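Local coordinates for putative nitrite reductase NADPH (Small subunit) oxidoreductase protein (Vibrio parahaemolyticus RIMD 2210633, PDB 3C0D), which is probably the small subunit of an NAD(P)H-dependent nitrite reductase, with a Rieske-like fold, at residues L9-D14 and D102-Y107; R29-Y34 and V43-P48; A52-R57 and S71-Q76. All coordinates share one frame; numbering follows the deposited sequence.

Contact 1: residues L9-D14 and D102-Y107; sequences LCQLDD and DNQVCY
Leu9 and Cys10 converge on a single backbone oxygen, Val105 O, and here the contact is tight. The N-H of Leu9 meets Val105 O at 2.8 Å within the carbonyl plane, whereas Cys10 N makes a longer bond to Val105 O, 3.3 Å, from a tilted position. A third donor arrives from above that plane: Gln104, bent at chi2 (56°), folds its amide back so that NE2 reaches Val105 O at 3.1 Å. In return, Val105 N binds Cys10 O at 2.8 Å, almost in line with the C=O bond. Two residues facing one make this a classic beta bulge, set in the antiparallel pairing of strands 6-11 and 104-108 of the Rieske-like sheet. On the face that carries Cys10 and Val105, Cys10 SG lies over Val105 CB at 4.1 Å, and Val105 rests on Val98 and Val100 of strand 95-100. Leu9 runs at about a right angle to Tyr107, its CD1 coming obliquely to the ring at 3.5 Å from CD2 of Tyr107. Toward the turn the grip passes to the bond from Leu12 N to Asn103 O, 2.7 Å, beside which Leu12 CD2 brushes Asn103 OD1 at 3.8 Å. Asn103 is exposed here, as is Gln11, whose side chain crosses that of Gln104 on the face remote from Val105.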
ATOM      1  N   LEU A   9      -8.579  -7.177  -8.674  1.00 42.89           N
ATOM      2  CA  LEU A   9      -7.733  -5.983  -8.779  1.00 41.53           C
ATOM      3  C   LEU A   9      -6.605  -6.202  -9.801  1.00 41.09           C
ATOM      4  O   LEU A   9      -6.477  -5.464 -10.785  1.00 38.74           O
ATOM      5  CB  LEU A   9      -7.149  -5.684  -7.403  1.00 41.50           C
ATOM      6  CG  LEU A   9      -6.710  -4.261  -7.099  1.00 43.67           C
ATOM      7  CD1 LEU A   9      -7.823  -3.294  -7.437  1.00 44.48           C
ATOM      8  CD2 LEU A   9      -6.358  -4.167  -5.627  1.00 43.80           C
ATOM      9  N   CYS A  10      -5.776  -7.212  -9.546  1.00 41.90           N
ATOM     10  CA  CYS A  10      -4.681  -7.579 -10.448  1.00 40.77           C
ATOM     11  C   CYS A  10      -4.152  -8.975 -10.140  1.00 41.62           C
ATOM     12  O   CYS A  10      -4.567  -9.610  -9.174  1.00 40.57           O
ATOM     13  CB  CYS A  10      -3.531  -6.578 -10.354  1.00 40.29           C
ATOM     14  SG  CYS A  10      -2.468  -6.738  -8.901  1.00 38.09           S
ATOM     15  N   GLN A  11      -3.241  -9.445 -10.987  1.00 44.13           N
ATOM     16  CA  GLN A  11      -2.612 -10.760 -10.845  1.00 43.29           C
ATOM     17  C   GLN A  11      -1.386 -10.595  -9.961  1.00 41.62           C
ATOM     18  O   GLN A  11      -0.654  -9.623 -10.112  1.00 42.35           O
ATOM     19  CB  GLN A  11      -2.151 -11.275 -12.204  1.00 45.61           C
ATOM     20  CG  GLN A  11      -3.254 -11.746 -13.107  1.00 47.02           C
ATOM     21  CD  GLN A  11      -4.009 -12.905 -12.512  1.00 47.58           C
ATOM     22  OE1 GLN A  11      -5.025 -12.721 -11.834  1.00 46.34           O
ATOM     23  NE2 GLN A  11      -3.507 -14.114 -12.747  1.00 47.58           N
ATOM     24  N   LEU A  12      -1.146 -11.537  -9.056  1.00 39.40           N
ATOM     25  CA  LEU A  12       0.015 -11.428  -8.187  1.00 38.70           C
ATOM     26  C   LEU A  12       1.329 -11.205  -8.954  1.00 38.73           C
ATOM     27  O   LEU A  12       2.173 -10.428  -8.511  1.00 36.88           O
ATOM     28  CB  LEU A  12       0.169 -12.661  -7.299  1.00 35.17           C
ATOM     29  CG  LEU A  12       1.340 -12.461  -6.332  1.00 34.46           C
ATOM     30  CD1 LEU A  12       0.820 -11.933  -4.988  1.00 34.69           C
ATOM     31  CD2 LEU A  12       2.097 -13.760  -6.153  1.00 31.41           C
ATOM     32  N   ASP A  13       1.523 -11.871 -10.091  1.00 39.75           N
ATOM     33  CA  ASP A  13       2.772 -11.663 -10.812  1.00 41.12           C
ATOM     34  C   ASP A  13       2.841 -10.345 -11.592  1.00 42.25           C
ATOM     35  O   ASP A  13       3.715 -10.158 -12.447  1.00 41.80           O
ATOM     36  CB  ASP A  13       3.119 -12.859 -11.711  1.00 42.65           C
ATOM     37  CG  ASP A  13       1.955 -13.348 -12.528  1.00 45.41           C
ATOM     38  OD1 ASP A  13       0.835 -13.446 -11.979  1.00 48.62           O
ATOM     39  OD2 ASP A  13       2.176 -13.665 -13.716  1.00 45.32           O
ATOM     40  N   ASP A  14       1.919  -9.435 -11.273  1.00 41.11           N
ATOM     41  CA  ASP A  14       1.909  -8.100 -11.852  1.00 41.24           C
ATOM     42  C   ASP A  14       2.672  -7.272 -10.811  1.00 42.03           C
ATOM     43  O   ASP A  14       3.113  -6.142 -11.067  1.00 40.60           O
ATOM     44  CB  ASP A  14       0.483  -7.555 -11.977  1.00 41.33           C
ATOM     45  CG  ASP A  14      -0.189  -7.943 -13.285  1.00 43.49           C
ATOM     46  OD1 ASP A  14       0.483  -7.917 -14.341  1.00 43.89           O
ATOM     47  OD2 ASP A  14      -1.399  -8.252 -13.258  1.00 44.42           O
ATOM     48  N   ASP A 102      -5.964 -17.370  -5.560  1.00 55.15           N
ATOM     49  CA  ASP A 102      -5.013 -18.211  -6.286  1.00 54.32           C
ATOM     50  C   ASP A 102      -3.819 -17.304  -6.513  1.00 53.49           C
ATOM     51  O   ASP A 102      -2.867 -17.299  -5.733  1.00 54.35           O
ATOM     52  CB  ASP A 102      -5.611 -18.687  -7.606  1.00 56.43           C
ATOM     53  CG  ASP A 102      -5.977 -20.170  -7.582  1.00 57.46           C
ATOM     54  OD1 ASP A 102      -6.210 -20.731  -6.480  1.00 56.63           O
ATOM     55  OD2 ASP A 102      -6.037 -20.772  -8.674  1.00 57.19           O
ATOM     56  N   ASN A 103      -3.864 -16.538  -7.589  1.00 51.92           N
ATOM     57  CA  ASN A 103      -2.819 -15.563  -7.851  1.00 49.28           C
ATOM     58  C   ASN A 103      -3.615 -14.318  -8.174  1.00 47.81           C
ATOM     59  O   ASN A 103      -3.153 -13.402  -8.847  1.00 50.00           O
ATOM     60  CB  ASN A 103      -1.933 -15.983  -9.022  1.00 47.29           C
ATOM     61  CG  ASN A 103      -0.764 -16.841  -8.580  1.00 45.90           C
ATOM     62  OD1 ASN A 103      -0.052 -16.500  -7.633  1.00 41.64           O
ATOM     63  ND2 ASN A 103      -0.556 -17.958  -9.267  1.00 47.32           N
ATOM     64  N   GLN A 104      -4.838 -14.317  -7.666  1.00 46.32           N
ATOM     65  CA  GLN A 104      -5.766 -13.228  -7.873  1.00 45.44           C
ATOM     66  C   GLN A 104      -5.721 -12.295  -6.684  1.00 44.65           C
ATOM     67  O   GLN A 104      -5.979 -12.700  -5.544  1.00 45.97           O
ATOM     68  CB  GLN A 104      -7.186 -13.777  -8.040  1.00 44.82           C
ATOM     69  CG  GLN A 104      -8.228 -12.728  -8.327  1.00 43.09           C
ATOM     70  CD  GLN A 104      -7.880 -11.922  -9.552  1.00 47.09           C
ATOM     71  OE1 GLN A 104      -7.661 -12.474 -10.631  1.00 47.58           O
ATOM     72  NE2 GLN A 104      -7.818 -10.604  -9.396  1.00 48.24           N
ATOM     73  N   VAL A 105      -5.373 -11.046  -6.941  1.00 41.93           N
ATOM     74  CA  VAL A 105      -5.332 -10.070  -5.875  1.00 39.83           C
ATOM     75  C   VAL A 105      -6.644  -9.303  -5.942  1.00 40.48           C
ATOM     76  O   VAL A 105      -7.031  -8.811  -6.997  1.00 40.86           O
ATOM     77  CB  VAL A 105      -4.156  -9.112  -6.043  1.00 36.69           C
ATOM     78  CG1 VAL A 105      -4.165  -8.094  -4.939  1.00 34.34           C
ATOM     79  CG2 VAL A 105      -2.867  -9.902  -6.037  1.00 35.23           C
ATOM     80  N   CYS A 106      -7.343  -9.235  -4.819  1.00 40.42           N
ATOM     81  CA  CYS A 106      -8.613  -8.535  -4.773  1.00 41.61           C
ATOM     82  C   CYS A 106      -8.624  -7.522  -3.644  1.00 43.64           C
ATOM     83  O   CYS A 106      -7.778  -7.554  -2.751  1.00 43.89           O
ATOM     84  CB  CYS A 106      -9.760  -9.527  -4.531  1.00 40.26           C
ATOM     85  SG  CYS A 106     -10.087 -10.724  -5.829  1.00 40.46           S
ATOM     86  N   TYR A 107      -9.588  -6.616  -3.686  1.00 45.76           N
ATOM     87  CA  TYR A 107      -9.739  -5.660  -2.609  1.00 49.53           C
ATOM     88  C   TYR A 107     -11.133  -5.945  -2.058  1.00 53.22           C
ATOM     89  O   TYR A 107     -12.029  -6.346  -2.798  1.00 54.63           O
ATOM     90  CB  TYR A 107      -9.590  -4.230  -3.125  1.00 48.46           C
ATOM     91  CG  TYR A 107     -10.704  -3.696  -3.978  1.00 48.45           C
ATOM     92  CD1 TYR A 107     -11.835  -3.118  -3.403  1.00 49.71           C
ATOM     93  CD2 TYR A 107     -10.590  -3.675  -5.360  1.00 50.45           C
ATOM     94  CE1 TYR A 107     -12.827  -2.512  -4.198  1.00 49.95           C
ATOM     95  CE2 TYR A 107     -11.574  -3.075  -6.167  1.00 51.52           C
ATOM     96  CZ  TYR A 107     -12.686  -2.491  -5.580  1.00 50.49           C
ATOM     97  OH  TYR A 107     -13.622  -1.864  -6.380  1.00 49.10           O
TER

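Contact 2: residues R29-Y34 and V43-P48; sequences RVALFY and VQDWDP
A beta hairpin of the Rieske-like fold, made by strands 28-35 and 39-47, contains this buried contact. Ala31 and Val43 form an antiparallel hydrogen-bonded pair, with Ala31 N donating to Val43 O at 2.7 Å and Val43 N answering to Ala31 O at 3.0 Å. One step further, past the non-hydrogen-bonded pair of Val30 and Gln44, the second strand leaves its regular course. Asp45 N still bonds to Arg29 O at 3.0 Å, but from well above the carbonyl plane (50° out of it). On the face of Ala31 and Val43, the CG2 branch of Val43 packs against Ala31 CB at 3.9 Å. The same methyl lies in the plane of the Phe33 ring, meeting its edge at CE2, 4.0 Å away, with the two side chains roughly perpendicular. Beside this apolar patch Asp45 extends its carboxylate toward strand 28-35, with CG anti to the backbone N (chi1 -170°). Its CB is in close contact with the aliphatic part of Arg29, 3.5 Å from CG of that arginine. The arginine chain then bends away at chi2 and chi3, carrying the guanidinium onto the ring of Tyr53 in a cation-pi contact. Arg29 NE stays 5.9 Å from Asp45 OD2, so the charges are near without forming a salt bridge. The buried Asp45 carboxylate takes its hydrogen bond at OD1 from Ser56 N instead, and Arg29 may add a longer-range electrostatic contribution.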
ATOM      1  N   ARG A  29      -6.173   6.875  -5.864  1.00 34.30           N
ATOM      2  CA  ARG A  29      -4.842   6.391  -6.206  1.00 34.10           C
ATOM      3  C   ARG A  29      -4.339   5.459  -5.136  1.00 33.04           C
ATOM      4  O   ARG A  29      -4.158   5.888  -4.004  1.00 33.77           O
ATOM      5  CB  ARG A  29      -3.845   7.533  -6.277  1.00 35.62           C
ATOM      6  CG  ARG A  29      -2.756   7.285  -7.288  1.00 35.80           C
ATOM      7  CD  ARG A  29      -3.182   7.917  -8.564  1.00 33.39           C
ATOM      8  NE  ARG A  29      -4.546   8.374  -8.414  1.00 31.68           N
ATOM      9  CZ  ARG A  29      -5.109   9.228  -9.237  1.00 35.79           C
ATOM     10  NH1 ARG A  29      -4.401   9.704 -10.252  1.00 38.79           N
ATOM     11  NH2 ARG A  29      -6.368   9.598  -9.050  1.00 39.67           N
ATOM     12  N   VAL A  30      -4.071   4.205  -5.491  1.00 31.72           N
ATOM     13  CA  VAL A  30      -3.592   3.227  -4.519  1.00 28.32           C
ATOM     14  C   VAL A  30      -2.235   2.627  -4.891  1.00 27.76           C
ATOM     15  O   VAL A  30      -1.915   2.449  -6.068  1.00 27.01           O
ATOM     16  CB  VAL A  30      -4.616   2.082  -4.360  1.00 27.90           C
ATOM     17  CG1 VAL A  30      -4.179   1.132  -3.269  1.00 25.26           C
ATOM     18  CG2 VAL A  30      -5.981   2.655  -4.060  1.00 26.10           C
ATOM     19  N   ALA A  31      -1.441   2.320  -3.874  1.00 25.63           N
ATOM     20  CA  ALA A  31      -0.128   1.726  -4.079  1.00 27.53           C
ATOM     21  C   ALA A  31      -0.146   0.313  -3.509  1.00 28.02           C
ATOM     22  O   ALA A  31      -0.434   0.132  -2.333  1.00 31.10           O
ATOM     23  CB  ALA A  31       0.954   2.567  -3.385  1.00 23.04           C
ATOM     24  N   LEU A  32       0.135  -0.686  -4.342  1.00 28.30           N
ATOM     25  CA  LEU A  32       0.152  -2.065  -3.878  1.00 29.70           C
ATOM     26  C   LEU A  32       1.578  -2.492  -3.573  1.00 31.57           C
ATOM     27  O   LEU A  32       2.500  -2.189  -4.331  1.00 31.58           O
ATOM     28  CB  LEU A  32      -0.443  -3.007  -4.920  1.00 27.06           C
ATOM     29  CG  LEU A  32      -1.908  -2.780  -5.267  1.00 27.19           C
ATOM     30  CD1 LEU A  32      -2.449  -4.012  -5.956  1.00 26.83           C
ATOM     31  CD2 LEU A  32      -2.710  -2.477  -4.004  1.00 25.58           C
ATOM     32  N   PHE A  33       1.757  -3.197  -2.462  1.00 30.69           N
ATOM     33  CA  PHE A  33       3.078  -3.646  -2.058  1.00 33.06           C
ATOM     34  C   PHE A  33       3.008  -5.115  -1.677  1.00 34.01           C
ATOM     35  O   PHE A  33       2.440  -5.473  -0.640  1.00 35.10           O
ATOM     36  CB  PHE A  33       3.573  -2.836  -0.859  1.00 31.42           C
ATOM     37  CG  PHE A  33       4.077  -1.470  -1.209  1.00 31.91           C
ATOM     38  CD1 PHE A  33       5.341  -1.305  -1.783  1.00 33.46           C
ATOM     39  CD2 PHE A  33       3.327  -0.331  -0.890  1.00 33.94           C
ATOM     40  CE1 PHE A  33       5.864  -0.013  -2.034  1.00 32.12           C
ATOM     41  CE2 PHE A  33       3.832   0.971  -1.133  1.00 32.22           C
ATOM     42  CZ  PHE A  33       5.104   1.121  -1.703  1.00 32.87           C
ATOM     43  N   TYR A  34       3.594  -5.964  -2.514  1.00 34.13           N
ATOM     44  CA  TYR A  34       3.598  -7.400  -2.259  1.00 35.16           C
ATOM     45  C   TYR A  34       4.779  -7.815  -1.378  1.00 34.78           C
ATOM     46  O   TYR A  34       5.930  -7.681  -1.781  1.00 35.40           O
ATOM     47  CB  TYR A  34       3.636  -8.153  -3.595  1.00 35.18           C
ATOM     48  CG  TYR A  34       3.954  -9.624  -3.487  1.00 34.46           C
ATOM     49  CD1 TYR A  34       3.308 -10.432  -2.554  1.00 33.78           C
ATOM     50  CD2 TYR A  34       4.867 -10.219  -4.355  1.00 35.42           C
ATOM     51  CE1 TYR A  34       3.563 -11.814  -2.485  1.00 35.88           C
ATOM     52  CE2 TYR A  34       5.124 -11.601  -4.303  1.00 36.49           C
ATOM     53  CZ  TYR A  34       4.463 -12.393  -3.367  1.00 35.79           C
ATOM     54  OH  TYR A  34       4.657 -13.760  -3.344  1.00 36.51           O
ATOM     55  N   VAL A  43      -1.925   1.060   0.117  1.00 33.24           N
ATOM     56  CA  VAL A  43      -1.931   2.341   0.830  1.00 32.64           C
ATOM     57  C   VAL A  43      -2.150   3.441  -0.208  1.00 34.05           C
ATOM     58  O   VAL A  43      -1.892   3.218  -1.389  1.00 36.47           O
ATOM     59  CB  VAL A  43      -0.590   2.610   1.546  1.00 32.43           C
ATOM     60  CG1 VAL A  43      -0.384   1.620   2.680  1.00 32.40           C
ATOM     61  CG2 VAL A  43       0.561   2.516   0.545  1.00 33.01           C
ATOM     62  N   GLN A  44      -2.627   4.614   0.202  1.00 32.30           N
ATOM     63  CA  GLN A  44      -2.823   5.695  -0.761  1.00 30.37           C
ATOM     64  C   GLN A  44      -1.477   6.030  -1.384  1.00 30.48           C
ATOM     65  O   GLN A  44      -0.462   6.094  -0.687  1.00 29.62           O
ATOM     66  CB  GLN A  44      -3.365   6.941  -0.086  1.00 31.06           C
ATOM     67  CG  GLN A  44      -2.347   7.696   0.727  1.00 30.22           C
ATOM     68  CD  GLN A  44      -2.983   8.856   1.441  1.00 34.49           C
ATOM     69  OE1 GLN A  44      -3.916   8.672   2.229  1.00 35.86           O
ATOM     70  NE2 GLN A  44      -2.496  10.066   1.170  1.00 33.00           N
ATOM     71  N   ASP A  45      -1.480   6.255  -2.694  1.00 30.09           N
ATOM     72  CA  ASP A  45      -0.264   6.556  -3.416  1.00 29.95           C
ATOM     73  C   ASP A  45       0.132   7.986  -3.227  1.00 30.86           C
ATOM     74  O   ASP A  45       1.309   8.309  -3.311  1.00 32.62           O
ATOM     75  CB  ASP A  45      -0.423   6.262  -4.902  1.00 31.24           C
ATOM     76  CG  ASP A  45       0.900   6.336  -5.650  1.00 32.41           C
ATOM     77  OD1 ASP A  45       1.894   5.746  -5.169  1.00 34.29           O
ATOM     78  OD2 ASP A  45       0.950   6.971  -6.722  1.00 31.31           O
ATOM     79  N   TRP A  46      -0.841   8.846  -2.968  1.00 31.75           N
ATOM     80  CA  TRP A  46      -0.546  10.259  -2.744  1.00 34.07           C
ATOM     81  C   TRP A  46       0.147  10.471  -1.378  1.00 33.82           C
ATOM     82  O   TRP A  46      -0.352  10.032  -0.343  1.00 34.93           O
ATOM     83  CB  TRP A  46      -1.852  11.059  -2.840  1.00 36.07           C
ATOM     84  CG  TRP A  46      -1.759  12.531  -2.537  1.00 37.04           C
ATOM     85  CD1 TRP A  46      -1.977  13.131  -1.338  1.00 37.40           C
ATOM     86  CD2 TRP A  46      -1.464  13.584  -3.465  1.00 39.00           C
ATOM     87  NE1 TRP A  46      -1.847  14.491  -1.454  1.00 38.18           N
ATOM     88  CE2 TRP A  46      -1.534  14.800  -2.749  1.00 40.06           C
ATOM     89  CE3 TRP A  46      -1.156  13.619  -4.835  1.00 40.03           C
ATOM     90  CZ2 TRP A  46      -1.300  16.043  -3.354  1.00 38.69           C
ATOM     91  CZ3 TRP A  46      -0.926  14.855  -5.439  1.00 39.40           C
ATOM     92  CH2 TRP A  46      -1.003  16.051  -4.698  1.00 39.20           C
ATOM     93  N   ASP A  47       1.313  11.117  -1.405  1.00 33.71           N
ATOM     94  CA  ASP A  47       2.099  11.428  -0.213  1.00 34.52           C
ATOM     95  C   ASP A  47       1.540  12.695   0.434  1.00 36.51           C
ATOM     96  O   ASP A  47       1.685  13.794  -0.103  1.00 37.78           O
ATOM     97  CB  ASP A  47       3.554  11.674  -0.609  1.00 35.12           C
ATOM     98  CG  ASP A  47       4.408  12.127   0.557  1.00 36.81           C
ATOM     99  OD1 ASP A  47       3.846  12.440   1.629  1.00 38.65           O
ATOM    100  OD2 ASP A  47       5.644  12.179   0.402  1.00 36.99           O
ATOM    101  N   PRO A  48       0.918  12.568   1.609  1.00 37.75           N
ATOM    102  CA  PRO A  48       0.331  13.712   2.327  1.00 38.18           C
ATOM    103  C   PRO A  48       1.331  14.793   2.710  1.00 38.23           C
ATOM    104  O   PRO A  48       0.964  15.930   2.961  1.00 37.72           O
ATOM    105  CB  PRO A  48      -0.295  13.062   3.550  1.00 38.84           C
ATOM    106  CG  PRO A  48       0.665  11.928   3.828  1.00 39.42           C
ATOM    107  CD  PRO A  48       0.935  11.361   2.451  1.00 37.67           C
TER

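Contact 3: residues A52-R57 and S71-Q76; sequences AYVMSR and SPLYKQ
The CG1 branch of Val54 lies against the CG-CD edge of the Pro72 ring, 3.7 Å from Pro72 CG. Placed between the backbone N and the carbonyl carbon (chi1 74°), Val54 CG1 also comes to 4.0 Å from Leu73 CG, so this one methyl touches both residues. The other branch, CG2, is modelled too close to Pro72 to be trusted. Ala52 CB adds a looser contact with Leu73 CD1 at 4.4 Å, while Pro72 CB lies 3.9 Å from Arg57 O. Met55, a selenomethionine, leaves the backbone pointing away, but bends at chi2 and chi3 bring SE back alongside Ser71, 3.9 Å from its CB. Ser71 OG is probably hydrogen-bonded to Asp47 OD2, although modelled too close for its length to be relied on, and also receives a weak bond from Leu73 N. The sequence Ser71-Pro72-Leu73-Tyr74 probably corresponds to the Cys-Pro-x-His loop of cluster-binding Rieske domains, with serine and tyrosine at the usual ligand positions. Residues 71-76 form the connection between strands 67-70 and 77-79 of the small three-stranded sheet, and 52-57 leads from strand 52-53 of the larger sheet toward strand 59-62.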
ATOM      1  N   ALA A  52       2.302  14.610  -3.810  1.00 33.74           N
ATOM      2  CA  ALA A  52       2.447  14.038  -5.142  1.00 31.29           C
ATOM      3  C   ALA A  52       2.229  12.538  -5.095  1.00 29.10           C
ATOM      4  O   ALA A  52       2.578  11.896  -4.108  1.00 27.50           O
ATOM      5  CB  ALA A  52       3.826  14.351  -5.711  1.00 28.98           C
ATOM      6  N   TYR A  53       1.621  11.988  -6.146  1.00 27.41           N
ATOM      7  CA  TYR A  53       1.400  10.556  -6.194  1.00 26.12           C
ATOM      8  C   TYR A  53       2.789  10.026  -6.379  1.00 27.55           C
ATOM      9  O   TYR A  53       3.346  10.136  -7.472  1.00 28.03           O
ATOM     10  CB  TYR A  53       0.566  10.137  -7.398  1.00 24.17           C
ATOM     11  CG  TYR A  53      -0.799  10.749  -7.471  1.00 21.90           C
ATOM     12  CD1 TYR A  53      -1.796  10.406  -6.559  1.00 20.87           C
ATOM     13  CD2 TYR A  53      -1.094  11.683  -8.450  1.00 21.35           C
ATOM     14  CE1 TYR A  53      -3.068  10.984  -6.627  1.00 21.31           C
ATOM     15  CE2 TYR A  53      -2.349  12.271  -8.526  1.00 22.10           C
ATOM     16  CZ  TYR A  53      -3.331  11.917  -7.624  1.00 21.41           C
ATOM     17  OH  TYR A  53      -4.580  12.463  -7.767  1.00 20.85           O
ATOM     18  N   VAL A  54       3.351   9.448  -5.319  1.00 28.72           N
ATOM     19  CA  VAL A  54       4.704   8.935  -5.395  1.00 27.63           C
ATOM     20  C   VAL A  54       5.016   7.786  -4.435  1.00 28.34           C
ATOM     21  O   VAL A  54       6.139   7.261  -4.446  1.00 27.93           O
ATOM     22  CB  VAL A  54       5.705  10.092  -5.166  1.00 27.23           C
ATOM     23  CG1 VAL A  54       5.742  10.493  -3.706  1.00 24.45           C
ATOM     24  CG2 VAL A  54       7.076   9.688  -5.659  1.00 28.10           C
HETATM   25  N   MSE A  55       4.040   7.373  -3.629  1.00 28.45           N
HETATM   26  CA  MSE A  55       4.290   6.307  -2.674  1.00 30.13           C
HETATM   27  C   MSE A  55       4.679   4.989  -3.306  1.00 29.38           C
HETATM   28  O   MSE A  55       5.356   4.168  -2.683  1.00 29.04           O
HETATM   29  CB  MSE A  55       3.088   6.102  -1.754  1.00 33.41           C
HETATM   30  CG  MSE A  55       2.792   7.296  -0.830  1.00 41.55           C
HETATM   31 SE   MSE A  55       4.314   8.038   0.204  1.00 53.32          SE
HETATM   32  CE  MSE A  55       4.709   6.497   1.334  1.00 44.23           C
ATOM     33  N   SER A  56       4.279   4.768  -4.548  1.00 26.89           N
ATOM     34  CA  SER A  56       4.636   3.507  -5.175  1.00 28.10           C
ATOM     35  C   SER A  56       6.143   3.454  -5.395  1.00 29.08           C
ATOM     36  O   SER A  56       6.728   2.391  -5.528  1.00 30.49           O
ATOM     37  CB  SER A  56       3.908   3.353  -6.505  1.00 28.06           C
ATOM     38  OG  SER A  56       4.723   3.744  -7.587  1.00 29.18           O
ATOM     39  N   ARG A  57       6.779   4.612  -5.392  1.00 31.72           N
ATOM     40  CA  ARG A  57       8.207   4.684  -5.635  1.00 31.20           C
ATOM     41  C   ARG A  57       9.055   4.683  -4.367  1.00 31.19           C
ATOM     42  O   ARG A  57      10.273   4.781  -4.438  1.00 32.42           O
ATOM     43  CB  ARG A  57       8.518   5.939  -6.467  1.00 32.16           C
ATOM     44  CG  ARG A  57       7.844   6.011  -7.853  1.00 32.82           C
ATOM     45  CD  ARG A  57       8.288   4.865  -8.746  1.00 36.03           C
ATOM     46  NE  ARG A  57       9.735   4.694  -8.688  1.00 41.07           N
ATOM     47  CZ  ARG A  57      10.360   3.539  -8.898  1.00 43.49           C
ATOM     48  NH1 ARG A  57       9.655   2.448  -9.183  1.00 44.60           N
ATOM     49  NH2 ARG A  57      11.687   3.472  -8.804  1.00 43.08           N
ATOM     50  N   SER A  71       8.681   7.639   2.018  1.00 37.76           N
ATOM     51  CA  SER A  71       8.306   8.492   0.904  1.00 38.67           C
ATOM     52  C   SER A  71       9.594   8.841   0.170  1.00 38.44           C
ATOM     53  O   SER A  71      10.617   9.117   0.801  1.00 37.44           O
ATOM     54  CB  SER A  71       7.622   9.770   1.385  1.00 37.48           C
ATOM     55  OG  SER A  71       7.421  10.648   0.289  1.00 34.84           O
ATOM     56  N   PRO A  72       9.568   8.809  -1.171  1.00 37.93           N
ATOM     57  CA  PRO A  72      10.762   9.133  -1.959  1.00 38.25           C
ATOM     58  C   PRO A  72      11.061  10.637  -2.009  1.00 40.71           C
ATOM     59  O   PRO A  72      12.009  11.059  -2.672  1.00 42.24           O
ATOM     60  CB  PRO A  72      10.433   8.557  -3.322  1.00 36.58           C
ATOM     61  CG  PRO A  72       8.962   8.721  -3.391  1.00 36.84           C
ATOM     62  CD  PRO A  72       8.488   8.308  -2.034  1.00 35.26           C
ATOM     63  N   LEU A  73      10.263  11.437  -1.300  1.00 40.43           N
ATOM     64  CA  LEU A  73      10.475  12.882  -1.277  1.00 40.80           C
ATOM     65  C   LEU A  73      11.145  13.357   0.020  1.00 42.28           C
ATOM     66  O   LEU A  73      12.367  13.494   0.084  1.00 42.51           O
ATOM     67  CB  LEU A  73       9.140  13.615  -1.490  1.00 40.09           C
ATOM     68  CG  LEU A  73       8.410  13.378  -2.826  1.00 39.35           C
ATOM     69  CD1 LEU A  73       7.138  14.205  -2.874  1.00 34.34           C
ATOM     70  CD2 LEU A  73       9.310  13.741  -3.993  1.00 37.71           C
ATOM     71  N   TYR A  74      10.351  13.611   1.053  1.00 44.09           N
ATOM     72  CA  TYR A  74      10.894  14.063   2.333  1.00 45.19           C
ATOM     73  C   TYR A  74      11.200  12.901   3.306  1.00 45.66           C
ATOM     74  O   TYR A  74      11.247  13.066   4.530  1.00 44.09           O
ATOM     75  CB  TYR A  74       9.932  15.077   2.952  1.00 46.42           C
ATOM     76  CG  TYR A  74       9.788  16.312   2.099  1.00 47.52           C
ATOM     77  CD1 TYR A  74      10.848  17.207   1.958  1.00 48.80           C
ATOM     78  CD2 TYR A  74       8.610  16.568   1.395  1.00 47.84           C
ATOM     79  CE1 TYR A  74      10.746  18.337   1.125  1.00 48.84           C
ATOM     80  CE2 TYR A  74       8.487  17.694   0.562  1.00 48.75           C
ATOM     81  CZ  TYR A  74       9.564  18.574   0.430  1.00 50.31           C
ATOM     82  OH  TYR A  74       9.473  19.677  -0.402  1.00 49.93           O
ATOM     83  N   LYS A  75      11.408  11.726   2.717  1.00 46.15           N
ATOM     84  CA  LYS A  75      11.764  10.486   3.407  1.00 47.02           C
ATOM     85  C   LYS A  75      10.975   9.978   4.620  1.00 46.79           C
ATOM     86  O   LYS A  75      11.451   9.061   5.296  1.00 47.00           O
ATOM     87  CB  LYS A  75      13.247  10.529   3.803  1.00 47.12           C
ATOM     88  CG  LYS A  75      14.208  10.790   2.666  1.00 49.29           C
ATOM     89  CD  LYS A  75      14.175   9.685   1.620  1.00 53.06           C
ATOM     90  CE  LYS A  75      15.268   9.890   0.563  1.00 54.29           C
ATOM     91  NZ  LYS A  75      15.155  11.205  -0.148  1.00 52.64           N
ATOM     92  N   GLN A  76       9.801  10.531   4.920  1.00 46.22           N
ATOM     93  CA  GLN A  76       9.059  10.019   6.072  1.00 45.52           C
ATOM     94  C   GLN A  76       8.687   8.538   5.894  1.00 44.89           C
ATOM     95  O   GLN A  76       8.490   8.061   4.774  1.00 43.88           O
ATOM     96  CB  GLN A  76       7.794  10.838   6.324  1.00 48.74           C
ATOM     97  CG  GLN A  76       8.038  12.224   6.894  1.00 51.47           C
ATOM     98  CD  GLN A  76       8.100  13.300   5.827  1.00 53.44           C
ATOM     99  OE1 GLN A  76       7.162  13.469   5.054  1.00 55.43           O
ATOM    100  NE2 GLN A  76       9.202  14.039   5.788  1.00 51.61           N
TER

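Contacts 2 and 3 are neighbours, their centres about 9 Å apart; the carboxylate of Asp45 ties them together, and Phe33 CZ comes within 3.2 Å of Met55 O. Contact 1 lies about 16 Å from contact 2, centre to centre, and meets it through apolar packing, with Leu12 CD1 3.7 Å from Tyr34 CE1 and Leu32 next to Leu9 and Cys10. Contact 3 is about 24 Å from contact 1 between centres, across the middle of the chain. Contact 1 pairs the first and last strands of the chain and encloses the other two in sequence; contacts 2 and 3 together bring in the two segments, around 47-49 and 71-74, that probably match the ligand loops of cluster-binding Rieske proteins.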